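Local coordinates for protein glutaredoxin 1 (Francisella tularensis subsp. tularensis, PDB 3MSZ) that probably reduces protein disulfides as a redox-active member of the glutaredoxin family, and binds glutathione, at residues 55-60 / 69-74; 10-15 / 35-40; 4-9 / 27-32. One frame throughout, in Å; residues are numbered along the deposited sequence.

How the interactions relate
The three contacts lie around the central sheet of one glutaredoxin chain. Interactions 1 and 3 are partly buried and sit on opposite sides of the chain's centre. Both reach the same sheet, and a salt bridge between Lys5 and Asp69 joins them. Interaction 1 packs carbon atoms round an imidazole, with no hydrogen bond between its segments. Interaction 3 combines strand hydrogen bonds with a row of apolar side chains. Interaction 2 is a mainly polar surface contact, its centre about 17 Å from that of interaction 1 and about 18 Å from that of interaction 3. Bridges Lys7-Asp32 in interaction 3 and Thr10-Ile35 in interaction 2 hold the same parallel strands, 6-10 and 32-35.

Interaction 1 of 3, residues 55-60 / 69-74; sequences VIFPIS and DEHIGG. With GSH (glutathione), chain D.
His71 reaches from strand 70-73 into the loop 55-60, where Val55, Ile56, Phe57 and Ile59 meet it. Its CG stands opposite the backbone N across the first bond (chi1 178°), and this carries the ring out toward the loop. The CB and CG atoms pass the main chain of Val55, with His71 CB 3.7 Å from Val55 CA. Further out, His71 CD2 meets Ile56 CG1 at 3.4 Å. His71 CE1 faces Ile59 CG2 at 3.9 Å. The tip, His71 NE2, lies 3.6 Å from Ile59 CG2. NE2 also sits over one face of the Phe57 ring, offset toward its rim, at 3.7 Å from Phe57 CZ. The rings meet obliquely, with planes 48° apart. Val55 CG1 lies over a face of the imidazole in a CH-pi contact, 3.9 Å from the ring centroid.

Other loop atoms touch the strand backbone. Ile56 CD1 comes to 3.4 Å from His71 O. Phe57 CZ rests 3.7 Å from Gly73 CA. No hydrogen bond joins the two segments; carbon atoms packed round the imidazole make the contact. Gly74 is part of the glutathione pocket, with its CA nearest the ligand atom O2, and its N is hydrogen-bonded to Glu77 OE1.

Strand 70-73 is an outermost strand of the sheet. Opposite Ile65 it carries a classic beta bulge, made by Ile72 and Gly73, and His71 also meets the ring of Phe66 on the same neighbouring strand, 64-67. Ile59 packs against Phe45, Tyr46 and Met49 of helix 39-50, so the loop lies between that helix and the sheet edge.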
loop_
_atom_site.group_PDB
_atom_site.type_symbol
_atom_site.label_atom_id
_atom_site.label_comp_id
_atom_site.label_asym_id
_atom_site.label_seq_id
_atom_site.Cartn_x
_atom_site.Cartn_y
_atom_site.Cartn_z
ATOM N N VAL A 55 -3.780 -10.791 1.797
ATOM C CA VAL A 55 -4.053 -9.634 2.653
ATOM C C VAL A 55 -4.354 -10.116 4.058
ATOM O O VAL A 55 -4.688 -11.300 4.276
ATOM C CB VAL A 55 -5.193 -8.717 2.103
ATOM C CG1 VAL A 55 -4.786 -8.090 0.759
ATOM C CG2 VAL A 55 -6.549 -9.472 2.010
ATOM N N ILE A 56 -4.200 -9.228 5.029
ATOM C CA ILE A 56 -4.341 -9.649 6.427
ATOM C C ILE A 56 -5.654 -9.169 7.006
ATOM O O ILE A 56 -6.001 -9.479 8.154
ATOM C CB ILE A 56 -3.143 -9.170 7.277
ATOM C CG1 ILE A 56 -3.023 -7.634 7.229
ATOM C CG2 ILE A 56 -1.874 -9.801 6.737
ATOM C CD1 ILE A 56 -1.855 -7.062 8.046
ATOM N N PHE A 57 -6.363 -8.380 6.202
ATOM C CA PHE A 57 -7.705 -7.965 6.510
ATOM C C PHE A 57 -8.405 -7.649 5.168
ATOM O O PHE A 57 -7.753 -7.493 4.143
ATOM C CB PHE A 57 -7.719 -6.778 7.499
ATOM C CG PHE A 57 -7.004 -5.539 6.996
ATOM C CD1 PHE A 57 -5.719 -5.210 7.462
ATOM C CD2 PHE A 57 -7.621 -4.687 6.070
ATOM C CE1 PHE A 57 -5.049 -4.049 7.000
ATOM C CE2 PHE A 57 -6.978 -3.514 5.622
ATOM C CZ PHE A 57 -5.687 -3.193 6.075
ATOM N N PRO A 58 -9.736 -7.590 5.164
ATOM C CA PRO A 58 -10.416 -7.384 3.874
ATOM C C PRO A 58 -10.296 -5.940 3.472
ATOM O O PRO A 58 -10.676 -5.080 4.271
ATOM C CB PRO A 58 -11.878 -7.760 4.187
ATOM C CG PRO A 58 -12.030 -7.466 5.636
ATOM C CD PRO A 58 -10.678 -7.749 6.286
ATOM N N ILE A 59 -9.737 -5.659 2.295
ATOM C CA ILE A 59 -9.440 -4.273 1.936
ATOM C C ILE A 59 -10.597 -3.636 1.179
ATOM O O ILE A 59 -11.333 -4.320 0.464
ATOM C CB ILE A 59 -8.141 -4.148 1.088
ATOM C CG1 ILE A 59 -8.288 -4.891 -0.262
ATOM C CG2 ILE A 59 -6.925 -4.691 1.866
ATOM C CD1 ILE A 59 -7.158 -4.528 -1.318
ATOM N N SER A 60 -10.749 -2.324 1.319
ATOM C CA SER A 60 -11.808 -1.630 0.603
ATOM C C SER A 60 -11.465 -0.157 0.442
ATOM O O SER A 60 -12.324 0.653 0.111
ATOM C CB SER A 60 -13.142 -1.763 1.357
ATOM O OG SER A 60 -13.066 -1.054 2.572
ATOM N N ASP A 69 6.185 -8.704 -0.050
ATOM C CA ASP A 69 5.045 -9.596 -0.281
ATOM C C ASP A 69 4.130 -9.772 0.939
ATOM O O ASP A 69 3.130 -10.494 0.893
ATOM C CB ASP A 69 5.525 -10.949 -0.837
ATOM C CG ASP A 69 6.276 -10.799 -2.170
ATOM O OD1 ASP A 69 5.757 -10.105 -3.085
ATOM O OD2 ASP A 69 7.390 -11.366 -2.295
ATOM N N GLU A 70 4.466 -9.097 2.026
ATOM C CA GLU A 70 3.609 -9.100 3.184
ATOM C C GLU A 70 2.725 -7.856 3.142
ATOM O O GLU A 70 3.216 -6.729 3.032
ATOM C CB GLU A 70 4.444 -9.121 4.469
ATOM C CG GLU A 70 5.119 -10.465 4.773
ATOM C CD GLU A 70 4.753 -11.007 6.159
ATOM O OE1 GLU A 70 4.397 -10.186 7.037
ATOM O OE2 GLU A 70 4.821 -12.248 6.372
ATOM N N HIS A 71 1.419 -8.074 3.217
ATOM C CA HIS A 71 0.437 -6.994 3.293
ATOM C C HIS A 71 0.628 -6.210 4.600
ATOM O O HIS A 71 0.532 -6.774 5.676
ATOM C CB HIS A 71 -0.957 -7.618 3.242
ATOM C CG HIS A 71 -2.086 -6.638 3.354
ATOM N ND1 HIS A 71 -2.050 -5.378 2.788
ATOM C CD2 HIS A 71 -3.298 -6.745 3.950
ATOM C CE1 HIS A 71 -3.176 -4.743 3.056
ATOM N NE2 HIS A 71 -3.963 -5.560 3.743
ATOM N N ILE A 72 0.884 -4.908 4.518
ATOM C CA ILE A 72 1.032 -4.101 5.728
ATOM C C ILE A 72 -0.301 -3.456 6.107
ATOM O O ILE A 72 -0.696 -3.427 7.299
ATOM C CB ILE A 72 2.094 -2.964 5.548
ATOM C CG1 ILE A 72 3.497 -3.475 5.825
ATOM C CG2 ILE A 72 1.821 -1.808 6.513
ATOM C CD1 ILE A 72 3.900 -4.692 5.030
ATOM N N GLY A 73 -0.981 -2.929 5.092
ATOM C CA GLY A 73 -2.223 -2.221 5.307
ATOM C C GLY A 73 -2.201 -0.847 4.672
ATOM O O GLY A 73 -1.543 -0.635 3.638
ATOM N N GLY A 74 -2.947 0.079 5.272
ATOM C CA GLY A 74 -2.990 1.458 4.800
ATOM C C GLY A 74 -1.952 2.352 5.486
ATOM O O GLY A 74 -0.952 1.892 6.062
HETATM N N1 GSH D . -9.910 3.164 10.438
HETATM C CA1 GSH D . -9.123 3.471 9.255
HETATM C C1 GSH D . -9.805 3.125 7.950
HETATM O O11 GSH D . -10.261 1.972 7.753
HETATM O O12 GSH D . -9.907 3.996 7.037
HETATM C CB1 GSH D . -8.814 4.957 9.146
HETATM C CG1 GSH D . -7.884 4.935 7.932
HETATM C CD1 GSH D . -7.224 6.230 7.677
HETATM O OE1 GSH D . -6.615 6.940 8.739
HETATM N N2 GSH D . -7.278 6.546 6.390
HETATM C CA2 GSH D . -7.092 5.469 5.450
HETATM C C2 GSH D . -5.723 4.888 5.554
HETATM O O2 GSH D . -5.077 4.367 4.395
HETATM C CB2 GSH D . -7.280 6.007 4.051
HETATM S SG2 GSH D . -8.964 5.716 3.460
HETATM N N3 GSH D . -5.178 4.915 6.791
HETATM C CA3 GSH D . -4.747 3.686 7.408
HETATM C C3 GSH D . -5.792 2.568 7.356
HETATM O O31 GSH D . -7.008 2.755 7.107
HETATM O O32 GSH D . -5.477 1.388 7.559
#

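Interaction 2 of 3, residues 10-15 / 35-40; sequences TRNGCP and IIDDYA. With CAC (cacodylate ion), chain C.
The amide of Asn12 and the carboxylate of Asp37 meet with their planes 74° apart. Asn12 ND2 donates to the syn side of Asp37 OD2 at 2.6 Å, and the acceptor lies close to the amide plane. The other oxygen, Asp37 OD1, takes the backbone N of Asn12 at 2.6 Å, also on its syn side. Both donors stand somewhat out of the carboxylate plane. Two bonds from one residue thus fix the rotation of the Asp37 carboxylate. The guanidinium of Arg11 is the third flat group. Cys14 CB lies over the centre of one of its faces. At its edge is an oxygen of the cacodylate ion, which probably came from the crystallisation liquor. Arg11 NE and Arg11 NH1 both donate hydrogen bonds to cacodylate O1, at 3.0 and 2.8 Å. The side chain is extended from CG to NE, which carries the group away from segment 35-40. Val62 N also binds the ion.

Residues Arg11 to Cys14 form a type II beta turn. It leads from strand 6-10 into helix 15-26, with Cys14 at the N-cap. Cys14 is the first cysteine of the thioredoxin-type CxxC motif; a disulfide with Cys17 has been observed for this protein. Segment 35-40 leaves the neighbouring parallel strand and enters helix 39-50.

Thr10 and Ile35 form the last bridge of the two strands. Ile36 N donates to Thr10 O at 2.8 Å, nearly straight at 174°. Thr10 OG1 is hydrogen-bonded to Glu33 OE2 and touches Ile35 CG1 at 3.6 Å. A water donates to Asn12 O and, weakly, to Asp37 OD1.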
loop_
_atom_site.group_PDB
_atom_site.type_symbol
_atom_site.label_atom_id
_atom_site.label_comp_id
_atom_site.label_asym_id
_atom_site.label_seq_id
_atom_site.Cartn_x
_atom_site.Cartn_y
_atom_site.Cartn_z
ATOM N N THR A 10 -2.667 2.637 -5.343
ATOM C CA THR A 10 -3.149 3.968 -5.083
ATOM C C THR A 10 -4.191 4.412 -6.106
ATOM O O THR A 10 -4.517 3.687 -7.045
ATOM C CB THR A 10 -1.981 4.999 -5.157
ATOM O OG1 THR A 10 -1.496 5.037 -6.496
ATOM C CG2 THR A 10 -0.825 4.581 -4.250
ATOM N N ARG A 11 -4.731 5.605 -5.878
ATOM C CA ARG A 11 -5.504 6.316 -6.884
ATOM C C ARG A 11 -5.075 7.797 -6.804
ATOM O O ARG A 11 -4.490 8.249 -5.781
ATOM C CB ARG A 11 -7.007 6.141 -6.628
ATOM C CG ARG A 11 -7.535 7.000 -5.456
ATOM C CD ARG A 11 -9.039 6.761 -5.248
ATOM N NE ARG A 11 -9.565 7.498 -4.089
ATOM C CZ ARG A 11 -9.809 8.814 -4.063
ATOM N NH1 ARG A 11 -10.307 9.372 -2.971
ATOM N NH2 ARG A 11 -9.576 9.575 -5.132
ATOM N N ASN A 12 -5.314 8.547 -7.878
ATOM C CA ASN A 12 -5.110 10.011 -7.844
ATOM C C ASN A 12 -6.218 10.691 -7.028
ATOM O O ASN A 12 -7.358 10.215 -7.003
ATOM C CB ASN A 12 -5.078 10.581 -9.272
ATOM C CG ASN A 12 -3.920 10.032 -10.093
ATOM O OD1 ASN A 12 -2.757 10.232 -9.743
ATOM N ND2 ASN A 12 -4.234 9.328 -11.182
ATOM N N GLY A 13 -5.889 11.790 -6.350
ATOM C CA GLY A 13 -6.845 12.494 -5.501
ATOM C C GLY A 13 -7.044 11.841 -4.138
ATOM O O GLY A 13 -8.008 12.141 -3.428
ATOM N N CYS A 14 -6.140 10.932 -3.789
ATOM C CA CYS A 14 -6.170 10.292 -2.487
ATOM C C CYS A 14 -4.963 10.762 -1.671
ATOM O O CYS A 14 -3.834 10.314 -1.876
ATOM C CB CYS A 14 -6.180 8.770 -2.637
ATOM S SG CYS A 14 -6.371 7.896 -1.069
ATOM N N PRO A 15 -5.193 11.718 -0.773
ATOM C CA PRO A 15 -4.080 12.267 0.005
ATOM C C PRO A 15 -3.374 11.235 0.869
ATOM O O PRO A 15 -2.148 11.323 1.027
ATOM C CB PRO A 15 -4.751 13.359 0.842
ATOM C CG PRO A 15 -5.875 13.855 -0.059
ATOM C CD PRO A 15 -6.405 12.554 -0.680
ATOM N N ILE A 35 -1.496 2.529 -9.996
ATOM C CA ILE A 35 -2.598 3.490 -9.873
ATOM C C ILE A 35 -3.881 2.910 -10.485
ATOM O O ILE A 35 -3.904 2.521 -11.640
ATOM C CB ILE A 35 -2.310 4.810 -10.592
ATOM C CG1 ILE A 35 -1.084 5.504 -9.999
ATOM C CG2 ILE A 35 -3.502 5.764 -10.451
ATOM C CD1 ILE A 35 -0.665 6.753 -10.770
ATOM N N ILE A 36 -4.938 2.839 -9.689
ATOM C CA ILE A 36 -6.233 2.365 -10.169
ATOM C C ILE A 36 -7.303 3.405 -9.858
ATOM O O ILE A 36 -7.922 3.387 -8.791
ATOM C CB ILE A 36 -6.603 1.024 -9.521
ATOM C CG1 ILE A 36 -6.194 1.017 -8.043
ATOM C CG2 ILE A 36 -5.919 -0.113 -10.263
ATOM C CD1 ILE A 36 -6.285 -0.357 -7.361
ATOM N N ASP A 37 -7.511 4.329 -10.785
ATOM C CA ASP A 37 -8.392 5.480 -10.512
ATOM C C ASP A 37 -9.881 5.121 -10.527
ATOM O O ASP A 37 -10.660 5.564 -9.671
ATOM C CB ASP A 37 -8.116 6.652 -11.461
ATOM C CG ASP A 37 -6.970 7.566 -10.969
ATOM O OD1 ASP A 37 -6.454 7.373 -9.837
ATOM O OD2 ASP A 37 -6.590 8.487 -11.725
ATOM N N ASP A 38 -10.291 4.289 -11.461
ATOM C CA ASP A 38 -11.744 4.109 -11.562
ATOM C C ASP A 38 -12.360 3.127 -10.559
ATOM O O ASP A 38 -11.716 2.169 -10.080
ATOM C CB ASP A 38 -12.224 3.887 -13.000
ATOM C CG ASP A 38 -11.848 2.543 -13.534
ATOM O OD1 ASP A 38 -10.634 2.246 -13.532
ATOM O OD2 ASP A 38 -12.757 1.793 -13.967
ATOM N N TYR A 39 -13.608 3.406 -10.215
ATOM C CA TYR A 39 -14.302 2.633 -9.209
ATOM C C TYR A 39 -14.369 1.172 -9.649
ATOM O O TYR A 39 -14.118 0.276 -8.838
ATOM C CB TYR A 39 -15.694 3.202 -8.972
ATOM C CG TYR A 39 -16.514 2.429 -7.954
ATOM C CD1 TYR A 39 -16.408 2.708 -6.603
ATOM C CD2 TYR A 39 -17.406 1.428 -8.356
ATOM C CE1 TYR A 39 -17.163 2.013 -5.671
ATOM C CE2 TYR A 39 -18.176 0.731 -7.428
ATOM C CZ TYR A 39 -18.048 1.029 -6.090
ATOM O OH TYR A 39 -18.788 0.351 -5.151
ATOM N N ALA A 40 -14.663 0.941 -10.930
ATOM C CA ALA A 40 -14.722 -0.433 -11.468
ATOM C C ALA A 40 -13.418 -1.221 -11.286
ATOM O O ALA A 40 -13.431 -2.364 -10.817
ATOM C CB ALA A 40 -15.158 -0.443 -12.937
HETATM AS AS CAC C . -11.122 5.625 -1.284
HETATM O O1 CAC C . -10.397 7.200 -1.186
HETATM O O2 CAC C . -10.005 4.561 -0.513
HETATM C C1 CAC C . -12.840 5.592 -0.332
HETATM C C2 CAC C . -11.356 5.070 -3.144
HETATM O O HOH W 1 -8.798 8.606 -8.355
#

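Interaction 3 of 3, residues 4-9 / 27-32; sequences MKVKIY and NNIAFD
Asp32 is held between two residues of strand 6-10 through both of its backbone polar groups. Asp32 N donates to Val6 O at 2.9 Å, nearly straight at 174°. Asp32 O accepts from Ile8 N at 2.9 Å, almost as straight. The two bonds flank Lys7, which forms a parallel bridge with Asp32. The backbone of Lys7 turns the other way and hydrogen-bonds to Phe66 on strand 64-67.

Lys7 and Asp32 run alongside each other from the same face of the sheet. The bend of Lys7 at chi2 (70°) runs its CD and CE past Asp32 OD2, with CE at 3.2 Å from that oxygen. The bend at chi4 (-69°) then sets the direction of NZ. Lys7 NZ ends 4.0 Å from Asp32 OD2, a long salt bridge. The ammonium group has a closer partner in Tyr9, donating to Tyr9 OH at 3.0 Å. The neighbouring Lys5 NZ is satisfied by Asp69, and Asn27 ND2 by Trp23 O.

The apolar groups line up beside these bonds. Val6 CG2 touches Ile29 CG2, and Val6 CG1 meets Phe31 CB at 3.6 Å. Ile8 CD1 lies over one face of the Phe31 ring, offset toward its rim, 4.1 Å from the centroid. At the far end the methyl CE of Met4, a selenomethionine, meets Ile29 CD1 at 3.7 Å. Phe24 of helix 15-26 packs on Val6, Ile8 and Ile29, and its O accepts from Ile29 N in the Schellman motif that ends the helix, with Asn28 as the C-prime residue.

Strands 6-10 and 32-35 are parallel neighbours linked through helix 15-26, which makes a beta-alpha-beta crossover. This is the N-terminal unit of the thioredoxin fold, to which glutaredoxins belong.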
loop_
_atom_site.group_PDB
_atom_site.type_symbol
_atom_site.label_atom_id
_atom_site.label_comp_id
_atom_site.label_asym_id
_atom_site.label_seq_id
_atom_site.Cartn_x
_atom_site.Cartn_y
_atom_site.Cartn_z
HETATM N N MSE A 4 14.530 -3.413 0.206
HETATM C CA MSE A 4 13.294 -4.179 0.373
HETATM C C MSE A 4 12.389 -3.893 -0.823
HETATM O O MSE A 4 12.541 -2.881 -1.488
HETATM C CB MSE A 4 12.595 -3.835 1.691
HETATM C CG MSE A 4 11.754 -2.581 1.632
HETATM SE SE MSE A 4 11.395 -1.775 3.367
HETATM C CE MSE A 4 13.070 -0.799 3.560
ATOM N N LYS A 5 11.480 -4.804 -1.119
ATOM C CA LYS A 5 10.560 -4.647 -2.236
ATOM C C LYS A 5 9.209 -4.101 -1.752
ATOM O O LYS A 5 8.487 -4.768 -1.003
ATOM C CB LYS A 5 10.357 -5.995 -2.933
ATOM C CG LYS A 5 9.029 -6.138 -3.685
ATOM C CD LYS A 5 8.821 -7.576 -4.204
ATOM C CE LYS A 5 7.410 -7.776 -4.798
ATOM N NZ LYS A 5 7.226 -9.064 -5.551
ATOM N N VAL A 6 8.886 -2.885 -2.182
ATOM C CA VAL A 6 7.672 -2.193 -1.772
ATOM C C VAL A 6 6.722 -2.042 -2.939
ATOM O O VAL A 6 7.090 -1.551 -3.998
ATOM C CB VAL A 6 7.969 -0.785 -1.247
ATOM C CG1 VAL A 6 6.641 -0.096 -0.784
ATOM C CG2 VAL A 6 9.013 -0.838 -0.122
ATOM N N LYS A 7 5.483 -2.456 -2.732
ATOM C CA LYS A 7 4.435 -2.225 -3.705
ATOM C C LYS A 7 3.304 -1.430 -3.054
ATOM O O LYS A 7 2.832 -1.765 -1.958
ATOM C CB LYS A 7 3.908 -3.576 -4.208
ATOM C CG LYS A 7 2.804 -3.466 -5.239
ATOM C CD LYS A 7 3.345 -2.938 -6.555
ATOM C CE LYS A 7 2.294 -2.963 -7.648
ATOM N NZ LYS A 7 1.954 -4.357 -8.061
ATOM N N ILE A 8 2.881 -0.361 -3.725
ATOM C CA ILE A 8 1.775 0.460 -3.253
ATOM C C ILE A 8 0.690 0.610 -4.311
ATOM O O ILE A 8 0.961 1.008 -5.453
ATOM C CB ILE A 8 2.206 1.900 -2.882
ATOM C CG1 ILE A 8 3.561 1.890 -2.153
ATOM C CG2 ILE A 8 1.133 2.540 -2.001
ATOM C CD1 ILE A 8 4.026 3.285 -1.668
ATOM N N TYR A 9 -0.542 0.323 -3.905
ATOM C CA TYR A 9 -1.690 0.504 -4.753
ATOM C C TYR A 9 -2.393 1.785 -4.351
ATOM O O TYR A 9 -2.704 1.980 -3.171
ATOM C CB TYR A 9 -2.620 -0.704 -4.598
ATOM C CG TYR A 9 -2.015 -1.981 -5.150
ATOM C CD1 TYR A 9 -2.174 -2.312 -6.491
ATOM C CD2 TYR A 9 -1.319 -2.868 -4.328
ATOM C CE1 TYR A 9 -1.636 -3.488 -7.011
ATOM C CE2 TYR A 9 -0.762 -4.061 -4.843
ATOM C CZ TYR A 9 -0.946 -4.357 -6.187
ATOM O OH TYR A 9 -0.418 -5.510 -6.739
ATOM N N ASN A 27 12.361 8.646 3.309
ATOM C CA ASN A 27 13.299 7.662 3.846
ATOM C C ASN A 27 14.127 6.955 2.754
ATOM O O ASN A 27 14.768 5.921 2.985
ATOM C CB ASN A 27 12.550 6.667 4.737
ATOM C CG ASN A 27 12.106 7.312 6.042
ATOM O OD1 ASN A 27 12.919 7.491 6.938
ATOM N ND2 ASN A 27 10.842 7.752 6.114
ATOM N N ASN A 28 14.094 7.534 1.559
ATOM C CA ASN A 28 14.862 7.030 0.440
ATOM C C ASN A 28 14.586 5.551 0.168
ATOM O O ASN A 28 15.511 4.763 -0.071
ATOM C CB ASN A 28 16.348 7.233 0.691
ATOM C CG ASN A 28 17.157 7.108 -0.579
ATOM O OD1 ASN A 28 16.730 7.600 -1.624
ATOM N ND2 ASN A 28 18.314 6.424 -0.509
ATOM N N ILE A 29 13.312 5.175 0.218
ATOM C CA ILE A 29 12.910 3.805 -0.067
ATOM C C ILE A 29 12.158 3.804 -1.396
ATOM O O ILE A 29 11.139 4.476 -1.538
ATOM C CB ILE A 29 12.053 3.237 1.088
ATOM C CG1 ILE A 29 12.909 3.130 2.352
ATOM C CG2 ILE A 29 11.418 1.874 0.710
ATOM C CD1 ILE A 29 12.116 2.753 3.591
ATOM N N ALA A 30 12.690 3.095 -2.386
ATOM C CA ALA A 30 12.025 3.005 -3.685
ATOM C C ALA A 30 10.792 2.122 -3.590
ATOM O O ALA A 30 10.704 1.268 -2.734
ATOM C CB ALA A 30 12.980 2.450 -4.747
ATOM N N PHE A 31 9.836 2.330 -4.479
ATOM C CA PHE A 31 8.607 1.545 -4.446
ATOM C C PHE A 31 8.035 1.519 -5.849
ATOM O O PHE A 31 8.339 2.400 -6.666
ATOM C CB PHE A 31 7.581 2.156 -3.477
ATOM C CG PHE A 31 7.221 3.600 -3.786
ATOM C CD1 PHE A 31 7.892 4.655 -3.161
ATOM C CD2 PHE A 31 6.234 3.903 -4.721
ATOM C CE1 PHE A 31 7.564 5.986 -3.454
ATOM C CE2 PHE A 31 5.901 5.242 -5.029
ATOM C CZ PHE A 31 6.559 6.278 -4.393
ATOM N N ASP A 32 7.228 0.497 -6.115
ATOM C CA ASP A 32 6.455 0.400 -7.340
ATOM C C ASP A 32 4.998 0.745 -7.041
ATOM O O ASP A 32 4.349 0.143 -6.159
ATOM C CB ASP A 32 6.534 -1.011 -7.934
ATOM C CG ASP A 32 5.771 -1.129 -9.253
ATOM O OD1 ASP A 32 6.165 -0.453 -10.235
ATOM O OD2 ASP A 32 4.773 -1.886 -9.306
#